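PDB 3PM6: putative fructose-bisphosphate aldolase from Coccidioides immitis, which belongs to the class II fructose-bisphosphate aldolase family, adopts a TIM-barrel fold and carries a bound zinc ion. Local coordinates for residues G169-T173 against P190-N194; M118-S122 against T133-V137. One frame throughout, in Å; residues are numbered along the deposited sequence.

In the fold
Both contacts lie around an eight-stranded parallel barrel. Contact 2 packs the end of strand 116-119 and the turn after it against helix 126-141, whereas contact 1 ties together the loops that follow strands 146-149 and 187-188. Their centres lie about 17 Å apart and their nearest atoms about 6 Å, without touching; R153 links them, by a backbone hydrogen bond with V170 and through its side-chain NE to S122 O. The zinc ion, held by H91, H196 and H227, is about 10 Å from the side chain of P190 and about 13 Å from that of V119. A segment of each contact also touches a zinc ligand: D120 OD2 is hydrogen-bonded to H91 ND1, and N194 ND2 to H227 O.

Contact 1 (G169-T173 against P190-N194); sequences GVLTT and PAFGN
A191 O accepts T172 N at 2.8 Å, in the carbonyl plane, with a C=O...N angle of 147° and an almost straight N-H. The F192 ring turns off towards R210 and L211 of helix 208-218, and P190 O lies in its plane at the edge. CD2 of L171 comes up to the backbone of 190-194, 3.7 Å from G193 N. A second bond returns the other way: A191 N donates to T172 OG1 over 2.9 Å, so T172 and A191 grip each other at two points. This needs OG1 on the backbone-N side of T172, anti to its carbonyl carbon (chi1 -64°), where the hydroxyl is also hydrogen-bonded to P151 O. Beside the pair, the methyl CB of A191 sits close against V170 O at 3.2 Å. Within 190-194, F192 N points nearly straight at N194 OD1 at 3.0 Å, while ND2 of the same amide holds H227 O, the backbone oxygen of a zinc ligand. T173 then N-caps helix 174-181. Two successive beta-alpha loops are thus stitched together at the C-terminal end of the strands, the end that carries the metal site in a TIM barrel.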
# COMPACT_ATOMS: atom_id res chain seq x y z
N GLY A 169 7.06 30.55 16.44
CA GLY A 169 8.19 30.13 15.64
C GLY A 169 9.46 30.30 16.45
O GLY A 169 9.58 31.26 17.22
N VAL A 170 10.35 29.32 16.33
CA VAL A 170 11.71 29.40 16.88
C VAL A 170 12.71 29.09 15.75
O VAL A 170 12.84 27.94 15.29
CB VAL A 170 11.98 28.46 18.11
CG1 VAL A 170 13.43 28.64 18.65
CG2 VAL A 170 10.98 28.69 19.24
N LEU A 171 13.41 30.15 15.33
CA LEU A 171 14.52 30.08 14.39
C LEU A 171 15.77 29.40 14.92
O LEU A 171 16.17 29.59 16.07
CB LEU A 171 14.88 31.49 13.89
CG LEU A 171 13.77 32.23 13.13
CD1 LEU A 171 14.26 33.64 12.68
CD2 LEU A 171 13.26 31.41 11.92
N THR A 172 16.43 28.63 14.06
CA THR A 172 17.56 27.83 14.52
C THR A 172 18.85 28.64 14.54
O THR A 172 19.17 29.31 13.57
CB THR A 172 17.76 26.61 13.60
OG1 THR A 172 16.62 25.74 13.69
CG2 THR A 172 18.98 25.86 14.00
N THR A 173 19.60 28.56 15.64
CA THR A 173 20.92 29.17 15.73
C THR A 173 21.98 28.10 15.61
O THR A 173 21.70 26.92 15.83
CB THR A 173 21.11 29.91 17.09
OG1 THR A 173 20.94 28.99 18.18
CG2 THR A 173 20.09 31.06 17.22
N PRO A 190 16.69 22.46 10.01
CA PRO A 190 16.71 23.78 10.63
C PRO A 190 15.47 24.60 10.32
O PRO A 190 14.87 24.45 9.26
CB PRO A 190 17.99 24.44 10.06
CG PRO A 190 18.28 23.68 8.70
CD PRO A 190 17.72 22.27 8.95
N ALA A 191 15.09 25.46 11.27
CA ALA A 191 14.09 26.51 11.07
C ALA A 191 14.81 27.80 10.66
O ALA A 191 15.57 28.37 11.44
CB ALA A 191 13.29 26.72 12.36
N PHE A 192 14.60 28.26 9.44
CA PHE A 192 15.33 29.44 8.99
C PHE A 192 14.46 30.32 8.11
O PHE A 192 14.98 31.00 7.24
CB PHE A 192 16.67 29.05 8.32
CG PHE A 192 16.52 28.29 7.02
CD1 PHE A 192 16.15 26.95 7.03
CD2 PHE A 192 16.78 28.93 5.79
CE1 PHE A 192 16.01 26.24 5.84
CE2 PHE A 192 16.66 28.23 4.57
CZ PHE A 192 16.26 26.89 4.58
N GLY A 193 13.15 30.29 8.36
CA GLY A 193 12.16 31.07 7.58
C GLY A 193 11.19 30.19 6.80
O GLY A 193 10.13 30.65 6.36
N ASN A 194 11.56 28.93 6.62
CA ASN A 194 10.64 27.96 6.03
C ASN A 194 9.43 27.69 6.95
O ASN A 194 9.48 27.95 8.16
CB ASN A 194 11.36 26.67 5.63
CG ASN A 194 12.19 26.08 6.75
OD1 ASN A 194 12.64 26.78 7.66
ND2 ASN A 194 12.44 24.78 6.67

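Contact 2 (M118-S122 against T133-V137)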
# COMPACT_ATOMS: atom_id res chain seq x y z
N MET A 118 12.35 10.70 11.95
CA MET A 118 12.50 12.04 12.41
C MET A 118 11.99 12.16 13.83
O MET A 118 10.79 12.09 14.05
CB MET A 118 11.81 13.07 11.48
CG MET A 118 11.99 14.48 11.99
SD MET A 118 10.93 15.68 11.13
CE MET A 118 11.72 17.19 11.78
N VAL A 119 12.89 12.35 14.79
CA VAL A 119 12.49 12.58 16.20
C VAL A 119 12.19 14.06 16.32
O VAL A 119 13.09 14.86 16.58
CB VAL A 119 13.62 12.14 17.20
CG1 VAL A 119 13.14 12.30 18.61
CG2 VAL A 119 14.07 10.70 16.90
N ASP A 120 10.94 14.42 16.09
CA ASP A 120 10.50 15.79 15.97
C ASP A 120 9.88 16.21 17.29
O ASP A 120 8.66 16.09 17.48
CB ASP A 120 9.46 15.93 14.83
CG ASP A 120 9.01 17.37 14.64
OD1 ASP A 120 9.53 18.22 15.40
OD2 ASP A 120 8.20 17.68 13.73
N MET A 121 10.70 16.71 18.22
CA MET A 121 10.19 17.17 19.51
C MET A 121 10.07 18.70 19.58
O MET A 121 10.12 19.31 20.65
CB MET A 121 11.12 16.64 20.62
CG MET A 121 11.19 15.07 20.63
SD MET A 121 9.62 14.32 21.13
CE MET A 121 9.25 13.21 19.79
N SER A 122 9.90 19.32 18.40
CA SER A 122 10.00 20.77 18.25
C SER A 122 8.83 21.51 18.89
O SER A 122 8.90 22.71 19.12
CB SER A 122 10.09 21.15 16.76
OG SER A 122 8.84 20.87 16.12
N THR A 133 14.83 14.12 22.62
CA THR A 133 15.60 13.74 21.41
C THR A 133 16.79 12.84 21.80
O THR A 133 16.98 11.78 21.22
CB THR A 133 16.07 14.96 20.56
OG1 THR A 133 14.93 15.68 20.08
CG2 THR A 133 16.91 14.51 19.36
N ARG A 134 17.55 13.24 22.81
CA ARG A 134 18.72 12.41 23.24
C ARG A 134 18.32 10.97 23.56
O ARG A 134 18.93 10.02 23.09
CB ARG A 134 19.41 13.05 24.43
CG ARG A 134 20.60 12.26 24.97
CD ARG A 134 21.25 13.02 26.14
NE ARG A 134 21.81 14.31 25.70
CZ ARG A 134 23.03 14.46 25.16
NH1 ARG A 134 23.84 13.42 24.98
NH2 ARG A 134 23.42 15.68 24.80
N GLU A 135 17.27 10.80 24.35
CA GLU A 135 16.88 9.47 24.75
C GLU A 135 16.21 8.68 23.64
O GLU A 135 16.37 7.46 23.58
CB GLU A 135 16.10 9.48 26.07
CG GLU A 135 14.62 9.60 26.04
CD GLU A 135 14.01 9.40 27.45
OE1 GLU A 135 13.53 10.40 28.04
OE2 GLU A 135 14.02 8.26 27.98
N LEU A 136 15.49 9.36 22.75
CA LEU A 136 14.87 8.68 21.64
C LEU A 136 15.87 8.28 20.56
O LEU A 136 15.67 7.27 19.87
CB LEU A 136 13.68 9.47 21.06
CG LEU A 136 12.49 9.55 22.02
CD1 LEU A 136 11.57 10.70 21.62
CD2 LEU A 136 11.74 8.23 22.14
N VAL A 137 16.91 9.09 20.38
CA VAL A 137 17.99 8.75 19.47
C VAL A 137 18.66 7.46 19.95
O VAL A 137 18.97 6.57 19.14
CB VAL A 137 19.02 9.89 19.39
CG1 VAL A 137 20.35 9.39 18.82
CG2 VAL A 137 18.46 11.06 18.55
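V119 and M121 meet T133 and L136 in a largely apolar seam inside a beta-alpha-beta unit of the TIM barrel, where strand 116-119 leads through helix 126-141 to strand 146-149. CG1 of V119, anti to the backbone N (chi1 -176°), extends to the helix and rests 3.8 Å from CD1 of L136 and 4.0 Å from CA of T133. The chain of M121 doubles back after CG (chi2 -68°), which lays its thioether end across L136 at about a right angle, CE 3.9 Å from L136 CD1. Nearer its root, CG of M121 passes alongside T133 OG1 at 3.8 Å; that hydroxyl, the polar member of the seam, is held by N129 O, one turn back in the helix. I98 of helix 95-103 touches V119, M121 and L136, closing the cluster from the preceding helix. Between V119 and M121 the side chain of D120 points away from helix 126-141; its OD2 is hydrogen-bonded to ND1 of the zinc ligand H91, making D120 a second-shell residue of the metal site. S122 N to D120 OD1, 3.2 Å, makes an Asx turn, and the hydroxyl of the same serine adds a second bond, OG to OD1 at 2.8 Å, on the syn lone pair.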